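Local coordinates for protein putative L-alanine-DL-glutamate epimerase (Burkholderia xenovorans, PDB 3GO2) that binds magnesium and, as a member of the mandelate racemase/muconate lactonizing enzyme family, probably works as a racemase or epimerase, at residues R18-V23 with E354-A359; K24-T27 with I31-W34; E51-R56 with A70-L75; A94-K99 with G297-M302. All blocks are in the same frame, centred on the assembly; numbering follows the deposited sequence.

Contact 1. Residues R18-V23 with E354-A359; sequences RNYHFV and ELFTHA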
# COMPACT_ATOMS: atom_id res chain seq x y z
N ARG A 18 25.06 -17.53 -35.76
CA ARG A 18 25.26 -17.83 -34.38
C ARG A 18 25.69 -19.30 -34.31
O ARG A 18 25.72 -19.99 -35.31
CB ARG A 18 23.96 -17.62 -33.58
CG ARG A 18 22.82 -18.45 -34.12
CD ARG A 18 21.53 -18.25 -33.31
NE ARG A 18 20.43 -18.99 -33.93
CZ ARG A 18 19.21 -19.08 -33.42
NH1 ARG A 18 18.89 -18.45 -32.28
NH2 ARG A 18 18.28 -19.78 -34.07
N ASN A 19 25.99 -19.77 -33.11
CA ASN A 19 26.28 -21.17 -32.90
C ASN A 19 25.20 -21.83 -32.08
O ASN A 19 24.46 -21.15 -31.35
CB ASN A 19 27.60 -21.32 -32.16
CG ASN A 19 28.76 -20.78 -32.96
OD1 ASN A 19 28.83 -21.01 -34.17
ND2 ASN A 19 29.68 -20.09 -32.30
N TYR A 20 25.14 -23.15 -32.17
CA TYR A 20 24.37 -23.93 -31.22
C TYR A 20 25.32 -24.53 -30.21
O TYR A 20 26.45 -24.83 -30.56
CB TYR A 20 23.67 -25.09 -31.88
CG TYR A 20 22.54 -24.77 -32.83
CD1 TYR A 20 21.80 -23.59 -32.74
CD2 TYR A 20 22.15 -25.71 -33.77
CE1 TYR A 20 20.76 -23.34 -33.60
CE2 TYR A 20 21.10 -25.47 -34.61
CZ TYR A 20 20.41 -24.29 -34.52
OH TYR A 20 19.35 -24.08 -35.38
N HIS A 21 24.86 -24.72 -28.98
CA HIS A 21 25.63 -25.39 -27.96
C HIS A 21 24.83 -26.51 -27.32
O HIS A 21 23.62 -26.43 -27.21
CB HIS A 21 26.03 -24.41 -26.85
CG HIS A 21 26.82 -23.23 -27.33
ND1 HIS A 21 28.17 -23.12 -27.11
CD2 HIS A 21 26.44 -22.09 -27.96
CE1 HIS A 21 28.60 -21.97 -27.61
NE2 HIS A 21 27.57 -21.33 -28.13
N PHE A 22 25.54 -27.53 -26.84
CA PHE A 22 24.91 -28.71 -26.27
C PHE A 22 25.65 -29.17 -25.05
O PHE A 22 26.87 -29.01 -24.98
CB PHE A 22 24.87 -29.87 -27.29
CG PHE A 22 24.28 -29.49 -28.59
CD1 PHE A 22 22.91 -29.47 -28.76
CD2 PHE A 22 25.08 -29.11 -29.65
CE1 PHE A 22 22.36 -29.07 -29.98
CE2 PHE A 22 24.53 -28.73 -30.87
CZ PHE A 22 23.18 -28.69 -31.02
N VAL A 23 24.89 -29.71 -24.09
CA VAL A 23 25.43 -30.49 -22.96
C VAL A 23 25.17 -31.97 -23.25
O VAL A 23 24.08 -32.36 -23.66
CB VAL A 23 24.78 -30.13 -21.61
CG1 VAL A 23 25.31 -31.03 -20.47
CG2 VAL A 23 25.05 -28.65 -21.29
N GLU A 354 20.29 -32.44 -40.49
CA GLU A 354 21.52 -33.23 -40.35
C GLU A 354 21.99 -33.31 -38.89
O GLU A 354 22.57 -34.31 -38.49
CB GLU A 354 22.64 -32.58 -41.21
CG GLU A 354 23.95 -33.38 -41.37
CD GLU A 354 25.12 -32.53 -41.94
OE1 GLU A 354 24.87 -31.44 -42.49
OE2 GLU A 354 26.29 -32.96 -41.81
N LEU A 355 21.74 -32.25 -38.12
CA LEU A 355 22.31 -32.12 -36.78
C LEU A 355 21.60 -32.95 -35.74
O LEU A 355 22.15 -33.16 -34.66
CB LEU A 355 22.28 -30.65 -36.32
CG LEU A 355 23.13 -29.69 -37.15
CD1 LEU A 355 22.80 -28.25 -36.75
CD2 LEU A 355 24.61 -29.98 -36.97
N PHE A 356 20.38 -33.39 -36.04
CA PHE A 356 19.56 -34.07 -35.06
C PHE A 356 18.95 -35.35 -35.61
O PHE A 356 18.68 -35.46 -36.81
CB PHE A 356 18.42 -33.13 -34.60
CG PHE A 356 18.91 -31.83 -34.01
CD1 PHE A 356 19.34 -31.78 -32.69
CD2 PHE A 356 18.97 -30.67 -34.77
CE1 PHE A 356 19.80 -30.59 -32.14
CE2 PHE A 356 19.41 -29.48 -34.22
CZ PHE A 356 19.84 -29.45 -32.89
N THR A 357 18.70 -36.30 -34.72
CA THR A 357 18.13 -37.58 -35.14
C THR A 357 16.69 -37.45 -35.63
O THR A 357 16.29 -38.09 -36.61
CB THR A 357 18.21 -38.63 -34.03
OG1 THR A 357 17.59 -38.12 -32.85
CG2 THR A 357 19.67 -39.05 -33.73
N HIS A 358 15.91 -36.59 -34.96
CA HIS A 358 14.50 -36.33 -35.32
C HIS A 358 14.18 -34.86 -35.42
O HIS A 358 14.71 -34.03 -34.68
CB HIS A 358 13.56 -36.94 -34.26
CG HIS A 358 13.74 -38.41 -34.10
ND1 HIS A 358 13.19 -39.33 -34.98
CD2 HIS A 358 14.41 -39.14 -33.17
CE1 HIS A 358 13.52 -40.55 -34.59
NE2 HIS A 358 14.24 -40.47 -33.49
N ALA A 359 13.28 -34.53 -36.34
CA ALA A 359 12.81 -33.18 -36.54
C ALA A 359 11.39 -33.04 -36.01
O ALA A 359 10.59 -33.96 -36.10
CB ALA A 359 12.83 -32.84 -38.06

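Contact 2. Residues K24-T27 with I31-W34; sequences KLTT and IVGW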
# COMPACT_ATOMS: atom_id res chain seq x y z
N LYS A 24 26.21 -32.77 -23.04
CA LYS A 24 26.17 -34.22 -23.21
C LYS A 24 26.57 -34.87 -21.90
O LYS A 24 27.71 -34.72 -21.45
CB LYS A 24 27.16 -34.66 -24.30
CG LYS A 24 27.12 -36.14 -24.54
CD LYS A 24 28.23 -36.59 -25.46
CE LYS A 24 28.04 -38.02 -25.85
NZ LYS A 24 29.22 -38.47 -26.70
N LEU A 25 25.64 -35.56 -21.28
CA LEU A 25 25.84 -36.15 -19.96
C LEU A 25 25.75 -37.66 -20.11
O LEU A 25 24.78 -38.17 -20.67
CB LEU A 25 24.75 -35.63 -19.01
CG LEU A 25 24.75 -36.11 -17.57
CD1 LEU A 25 24.04 -35.02 -16.71
CD2 LEU A 25 24.12 -37.51 -17.38
N THR A 26 26.75 -38.38 -19.61
CA THR A 26 26.77 -39.85 -19.77
C THR A 26 26.71 -40.49 -18.40
O THR A 26 27.39 -40.04 -17.48
CB THR A 26 28.08 -40.31 -20.51
OG1 THR A 26 28.19 -39.67 -21.78
CG2 THR A 26 28.10 -41.84 -20.72
N THR A 27 25.91 -41.57 -18.27
CA THR A 27 25.81 -42.31 -17.02
C THR A 27 26.69 -43.57 -17.04
O THR A 27 27.18 -43.99 -18.10
CB THR A 27 24.36 -42.72 -16.74
OG1 THR A 27 23.98 -43.80 -17.59
CG2 THR A 27 23.41 -41.56 -17.02
N ILE A 31 23.82 -44.50 -20.71
CA ILE A 31 22.74 -43.62 -21.15
C ILE A 31 23.32 -42.22 -21.35
O ILE A 31 24.13 -41.78 -20.53
CB ILE A 31 21.61 -43.52 -20.10
CG1 ILE A 31 20.93 -44.88 -19.89
CG2 ILE A 31 20.57 -42.47 -20.53
CD1 ILE A 31 20.01 -45.26 -20.96
N VAL A 32 22.92 -41.56 -22.45
CA VAL A 32 23.37 -40.21 -22.75
C VAL A 32 22.17 -39.27 -22.71
O VAL A 32 21.20 -39.47 -23.44
CB VAL A 32 24.05 -40.11 -24.10
CG1 VAL A 32 24.42 -38.68 -24.43
CG2 VAL A 32 25.29 -41.03 -24.14
N GLY A 33 22.25 -38.27 -21.83
CA GLY A 33 21.28 -37.19 -21.77
C GLY A 33 21.85 -35.95 -22.44
O GLY A 33 23.04 -35.63 -22.28
N TRP A 34 20.99 -35.25 -23.18
CA TRP A 34 21.35 -34.07 -23.94
C TRP A 34 20.49 -32.88 -23.59
O TRP A 34 19.28 -33.02 -23.30
CB TRP A 34 21.11 -34.31 -25.43
CG TRP A 34 22.04 -35.28 -26.11
CD1 TRP A 34 21.78 -36.60 -26.41
CD2 TRP A 34 23.32 -34.99 -26.64
NE1 TRP A 34 22.84 -37.14 -27.09
CE2 TRP A 34 23.80 -36.17 -27.24
CE3 TRP A 34 24.13 -33.85 -26.66
CZ2 TRP A 34 25.04 -36.24 -27.85
CZ3 TRP A 34 25.37 -33.92 -27.27
CH2 TRP A 34 25.80 -35.11 -27.86

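Contact 3. Residues E51-R56 with A70-L75; sequences EQLGKR and AEAYCL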
# COMPACT_ATOMS: atom_id res chain seq x y z
N GLU A 51 31.09 -26.09 -17.59
CA GLU A 51 32.33 -26.86 -17.40
C GLU A 51 32.74 -26.98 -15.94
O GLU A 51 33.21 -28.03 -15.52
CB GLU A 51 33.47 -26.28 -18.25
CG GLU A 51 33.32 -26.59 -19.75
CD GLU A 51 33.46 -28.10 -20.11
OE1 GLU A 51 34.14 -28.84 -19.37
OE2 GLU A 51 32.90 -28.55 -21.13
N GLN A 52 32.58 -25.91 -15.16
CA GLN A 52 32.89 -25.93 -13.71
C GLN A 52 31.86 -26.75 -12.94
O GLN A 52 32.21 -27.61 -12.13
CB GLN A 52 32.91 -24.51 -13.15
CG GLN A 52 34.10 -23.76 -13.57
CD GLN A 52 35.35 -24.39 -13.00
OE1 GLN A 52 35.57 -24.33 -11.80
NE2 GLN A 52 36.14 -25.05 -13.84
N LEU A 53 30.59 -26.47 -13.16
CA LEU A 53 29.53 -27.19 -12.45
C LEU A 53 29.47 -28.67 -12.77
O LEU A 53 29.18 -29.50 -11.89
CB LEU A 53 28.16 -26.53 -12.71
CG LEU A 53 27.99 -25.21 -11.99
CD1 LEU A 53 26.66 -24.57 -12.38
CD2 LEU A 53 28.07 -25.40 -10.46
N GLY A 54 29.73 -29.03 -14.03
CA GLY A 54 29.72 -30.43 -14.43
C GLY A 54 30.76 -31.26 -13.71
O GLY A 54 30.54 -32.44 -13.44
N LYS A 55 31.88 -30.65 -13.38
CA LYS A 55 32.92 -31.34 -12.60
C LYS A 55 32.42 -31.77 -11.24
O LYS A 55 32.87 -32.79 -10.71
CB LYS A 55 34.15 -30.46 -12.42
CG LYS A 55 34.85 -30.17 -13.70
CD LYS A 55 36.00 -29.21 -13.48
CE LYS A 55 36.82 -29.08 -14.74
NZ LYS A 55 38.28 -29.03 -14.42
N ARG A 56 31.52 -30.99 -10.66
CA ARG A 56 30.97 -31.30 -9.34
C ARG A 56 29.91 -32.40 -9.41
O ARG A 56 29.66 -33.12 -8.44
CB ARG A 56 30.36 -30.03 -8.71
CG ARG A 56 31.25 -28.81 -8.75
CD ARG A 56 32.37 -28.93 -7.76
NE ARG A 56 31.84 -29.19 -6.42
CZ ARG A 56 31.86 -28.33 -5.40
NH1 ARG A 56 32.42 -27.12 -5.54
NH2 ARG A 56 31.33 -28.69 -4.24
N ALA A 70 19.92 -27.85 -6.09
CA ALA A 70 20.04 -27.25 -4.78
C ALA A 70 21.49 -26.98 -4.45
O ALA A 70 21.83 -25.90 -4.00
CB ALA A 70 19.39 -28.15 -3.69
N GLU A 71 22.37 -27.92 -4.79
CA GLU A 71 23.80 -27.75 -4.49
C GLU A 71 24.41 -26.65 -5.36
O GLU A 71 25.19 -25.81 -4.88
CB GLU A 71 24.54 -29.06 -4.73
CG GLU A 71 26.03 -28.96 -4.38
CD GLU A 71 26.78 -30.28 -4.59
OE1 GLU A 71 26.46 -31.03 -5.50
OE2 GLU A 71 27.73 -30.53 -3.83
N ALA A 72 24.05 -26.66 -6.63
CA ALA A 72 24.55 -25.67 -7.57
C ALA A 72 24.13 -24.25 -7.19
O ALA A 72 24.91 -23.34 -7.30
CB ALA A 72 24.11 -25.99 -9.01
N TYR A 73 22.89 -24.10 -6.74
CA TYR A 73 22.38 -22.81 -6.30
C TYR A 73 23.20 -22.33 -5.11
O TYR A 73 23.60 -21.16 -5.06
CB TYR A 73 20.92 -22.95 -5.94
CG TYR A 73 20.30 -21.63 -5.51
CD1 TYR A 73 20.30 -20.54 -6.37
CD2 TYR A 73 19.74 -21.48 -4.26
CE1 TYR A 73 19.73 -19.31 -5.98
CE2 TYR A 73 19.19 -20.25 -3.86
CZ TYR A 73 19.18 -19.19 -4.72
OH TYR A 73 18.61 -18.01 -4.32
N CYS A 74 23.49 -23.24 -4.17
CA CYS A 74 24.33 -22.92 -3.02
C CYS A 74 25.71 -22.43 -3.48
O CYS A 74 26.20 -21.40 -3.01
CB CYS A 74 24.50 -24.11 -2.09
SG CYS A 74 23.04 -24.58 -1.14
N LEU A 75 26.33 -23.18 -4.39
CA LEU A 75 27.70 -22.92 -4.79
C LEU A 75 27.86 -21.62 -5.55
O LEU A 75 28.95 -21.04 -5.55
CB LEU A 75 28.23 -24.06 -5.66
CG LEU A 75 28.35 -25.41 -4.98
CD1 LEU A 75 28.79 -26.48 -6.03
CD2 LEU A 75 29.30 -25.34 -3.77

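Contact 4. Residues A94-K99 with G297-M302; sequences ALLDAK and GVWQSM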
# COMPACT_ATOMS: atom_id res chain seq x y z
N ALA A 94 19.83 -31.72 -19.31
CA ALA A 94 20.53 -32.95 -19.70
C ALA A 94 20.27 -34.05 -18.69
O ALA A 94 20.09 -35.21 -19.06
CB ALA A 94 22.05 -32.69 -19.87
N LEU A 95 20.19 -33.68 -17.41
CA LEU A 95 19.84 -34.63 -16.33
C LEU A 95 18.44 -35.20 -16.58
O LEU A 95 18.21 -36.40 -16.44
CB LEU A 95 19.94 -33.97 -14.96
CG LEU A 95 21.30 -33.80 -14.32
CD1 LEU A 95 21.28 -32.85 -13.13
CD2 LEU A 95 21.81 -35.17 -13.88
N LEU A 96 17.49 -34.34 -16.94
CA LEU A 96 16.13 -34.82 -17.16
C LEU A 96 16.08 -35.80 -18.32
O LEU A 96 15.44 -36.85 -18.23
CB LEU A 96 15.18 -33.65 -17.42
CG LEU A 96 14.87 -32.76 -16.22
CD1 LEU A 96 14.19 -31.48 -16.73
CD2 LEU A 96 14.00 -33.50 -15.16
N ASP A 97 16.76 -35.47 -19.42
CA ASP A 97 16.81 -36.36 -20.57
C ASP A 97 17.35 -37.75 -20.15
O ASP A 97 16.80 -38.82 -20.52
CB ASP A 97 17.70 -35.78 -21.65
CG ASP A 97 17.54 -36.47 -22.99
OD1 ASP A 97 16.41 -36.90 -23.32
OD2 ASP A 97 18.57 -36.58 -23.71
N ALA A 98 18.46 -37.73 -19.41
CA ALA A 98 19.11 -38.98 -18.99
C ALA A 98 18.21 -39.79 -18.04
O ALA A 98 18.14 -41.02 -18.14
CB ALA A 98 20.46 -38.68 -18.35
N LYS A 99 17.53 -39.11 -17.15
CA LYS A 99 16.61 -39.76 -16.24
C LYS A 99 15.43 -40.38 -16.97
O LYS A 99 15.08 -41.54 -16.71
CB LYS A 99 16.12 -38.78 -15.19
CG LYS A 99 15.20 -39.42 -14.15
CD LYS A 99 14.95 -38.50 -12.96
CE LYS A 99 14.22 -39.18 -11.83
NZ LYS A 99 14.11 -38.40 -10.53
N GLY A 297 15.98 -24.34 -17.00
CA GLY A 297 15.74 -25.76 -16.76
C GLY A 297 14.25 -26.00 -16.74
O GLY A 297 13.47 -25.21 -16.19
N VAL A 298 13.83 -27.11 -17.33
CA VAL A 298 12.42 -27.41 -17.36
C VAL A 298 11.81 -27.70 -15.99
O VAL A 298 10.64 -27.37 -15.76
CB VAL A 298 12.15 -28.60 -18.38
CG1 VAL A 298 10.76 -29.20 -18.20
CG2 VAL A 298 12.38 -28.09 -19.81
N TRP A 299 12.57 -28.29 -15.06
CA TRP A 299 12.01 -28.60 -13.74
C TRP A 299 11.72 -27.31 -13.01
O TRP A 299 10.66 -27.14 -12.43
CB TRP A 299 12.95 -29.50 -12.94
CG TRP A 299 12.30 -30.12 -11.75
CD1 TRP A 299 12.47 -29.77 -10.45
CD2 TRP A 299 11.36 -31.20 -11.77
NE1 TRP A 299 11.71 -30.60 -9.65
CE2 TRP A 299 11.02 -31.48 -10.44
CE3 TRP A 299 10.82 -31.99 -12.78
CZ2 TRP A 299 10.13 -32.51 -10.10
CZ3 TRP A 299 9.95 -32.99 -12.44
CH2 TRP A 299 9.62 -33.24 -11.12
N GLN A 300 12.67 -26.38 -13.07
CA GLN A 300 12.45 -25.08 -12.47
C GLN A 300 11.30 -24.34 -13.17
O GLN A 300 10.52 -23.65 -12.52
CB GLN A 300 13.74 -24.23 -12.53
CG GLN A 300 14.97 -24.86 -11.89
CD GLN A 300 14.70 -25.50 -10.54
OE1 GLN A 300 14.12 -24.87 -9.66
NE2 GLN A 300 15.06 -26.78 -10.40
N SER A 301 11.17 -24.53 -14.49
CA SER A 301 10.12 -23.89 -15.26
C SER A 301 8.74 -24.39 -14.87
O SER A 301 7.77 -23.63 -14.95
CB SER A 301 10.35 -24.07 -16.76
OG SER A 301 11.59 -23.51 -17.09
N MET A 302 8.63 -25.66 -14.45
CA MET A 302 7.34 -26.17 -13.95
C MET A 302 6.90 -25.40 -12.68
O MET A 302 5.71 -25.08 -12.49
CB MET A 302 7.40 -27.69 -13.69
CG MET A 302 7.65 -28.55 -14.92
SD MET A 302 6.57 -28.33 -16.37
CE MET A 302 5.04 -28.96 -15.61

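Contact 1. Residues R18-V23 with E354-A359
Phe356 reaches across to both Tyr20 and Phe22, and tracing it outward from its backbone gives the logic of this small apolar junction. Its CB belongs to a loop that follows a short helical turn, and that first bond does not head for the strand; with CG beside the backbone N and anti to the carbonyl carbon (chi1 -58°), the ring is carried over to it instead. Further out, CE1 meets Phe22 CE1 at 3.7 Å, and CZ lies 3.9 Å from the same Phe22 CE1. These two rings touch rim to rim, neither lying over the other, with planes turned 71° apart and centroids 5.9 Å from each other. Next to CZ on the rim of the Phe356 ring, CE2 comes within 4.4 Å of Tyr20 CE2, which sits at the Phe356 edge. The contact joins the three-stranded antiparallel sheet of the N-terminal domain, of the kind that partners the barrel domain throughout the enolase superfamily, to a segment from near the far end of the chain. Leu355 completes it: its CD1 branch presses on the edge of the Tyr20 ring, 3.9 Å from CE2 and 4.0 Å from CD2. The hydroxyl of Tyr20 is hydrogen-bonded to Glu352 of helix 352-355, while the Phe22 side chain also packs on Ile384 of helix 381-386.

Contact 2. Residues K24-T27 with I31-W34
The carbonyl oxygen of Leu25 is gripped twice from the neighbouring strand: Gly33 N donates a hydrogen bond of 2.8 Å to Leu25 O, lying in the carbonyl plane, and Val32 CA adds a CA-H...O contact of 3.2 Å to the same oxygen. Leu25 N returns the favour to Gly33 O, again at 2.8 Å and nearly straight (166° at the hydrogen), which makes Leu25 and Gly33 a hydrogen-bonded antiparallel pair. Lys24 with Trp34 and Thr26 with Val32 are the non-hydrogen-bonded pairs on either side of it, and their side chains share one face of the sheet. There the lysine runs alongside the tryptophan. Fully extended, with CG anti to the backbone N (chi1 -178°), it lays its methylenes over one face of the indole: CB is 3.5 Å from Trp34 CZ3, and CG makes a CH-pi contact 3.9 Å from the centroid of the six-membered ring. Val32 CG1 also stands above this face, offset toward the rim, and touches Lys24 CG at 3.7 Å. The lysine's amine continues to a salt bridge with Glu381. At the other end of the ladder Thr27 N bonds to Ile31 O, while Thr27 OG1, held between the backbone N and carbonyl carbon (chi1 75°), faces Ile31 N, which donates to it over 3.2 Å. Closing the last rung through a threonine hydroxyl beside the turn, these two strands form a tight antiparallel beta hairpin, the second and third strands of the N-terminal domain's sheet.

Contact 3. Residues E51-R56 with A70-L75
Leu53 and Ala72 have the nearest CA atoms of two helical segments (7.1 Å between Leu53 CA and Ala72 CA) that run obliquely, with 129° between their N-to-C directions and axes no closer than 11.1 Å. Leu53 leans across until its CD2 branch lies 4.3 Å from Ala72 CB, a loose apolar touch; both residues also rest on Ile88 of helix 82-103, so the two helices meet over a third. Such a helical set backed by the antiparallel sheet is the alpha-plus-beta build of the N-terminal domain in the enolase superfamily. Toward the outside, Arg56 and Leu75 advance on each other from opposite directions. The arginine is folded rather than extended, bending at chi2 (-73°) and again at chi3 (-55°), and this presents the flat of its guanidinium to the leucine. Leu75 CD1 sits over the centre of that face, 3.6 Å from Arg56 CZ and 3.7 Å from Arg56 NH1; the other methyl, CD2, is 3.9 Å from Arg56 NH2. An aliphatic branch thus covers a charged group without competing for its N-H bonds, which point outward in the guanidinium plane. Glu71 supplies an opposite charge nearby, yet its OE2 remains 4.1 Å from Arg56 NH2, too far for a salt bridge, and the glutamate's firm partner is Arg67 on its own helix. Phe181 of a second subunit packs against Leu75, and Phe185 of that subunit against Glu71, bringing helix 65-76 into the assembly interface.

Contact 4. Residues A94-K99 with G297-M302
Helix 82-103 of the N-terminal domain meets the start of helix 298-310, an element of the barrel domain, and from residues 94-99 it is Leu96 that is set against Val298 and Trp299. With CG anti to the carbonyl carbon (chi1 -70°), the leucine sends its branched end toward these two residues. CD1 reaches the first turn of the opposing helix, 3.9 Å from Val298 CB and equally 3.9 Å from Trp299 N; CD2 approaches the indole obliquely, 4.2 Å from Trp299 CE3. Joining the barrel to the separate alpha-plus-beta domain in this way is part of the two-domain plan of the enolase superfamily. Gly297 occupies the N-cap with a positive phi of 87°, where a side chain would run into the preceding carbonyl, and its oxygen accepts two bonds from one residue: Ser301 N at 2.9 Å to Gly297 O, the ordinary helical link, and Ser301 OG at 2.7 Å to that same oxygen, the hydroxyl standing above the carbonyl plane. About one turn before Leu96 on the same helix, Asn93 accepts a hydrogen bond from Val298 N and Glu92 one from Gln300 NE2. The Trp299 ring has further company in His65, which meets it edge-to-face, and in Leu111 of a third subunit, so that the indole sits where two domains and a neighbouring chain converge.

Contacts 2 and 3 lie wholly within the N-terminal domain, whereas contacts 1 and 4 tie that domain to the barrel part of the chain. Strand 19-27 serves both contact 1 and contact 2, whose centres are 15 Å apart; the first holds its beginning to the C-terminal region, the second pairs its end in the hairpin. Along the chain contact 2 closes before contact 3 opens, contact 3 closes before contact 4, and contact 1 spans all three. Contact 4, about 13 Å from contact 2 between centres, touches it through Asp97, whose carboxylate probably bonds to Trp34 N, and touches contact 1 where Val23 packs on Ala94. Contact 3 touches none of the others.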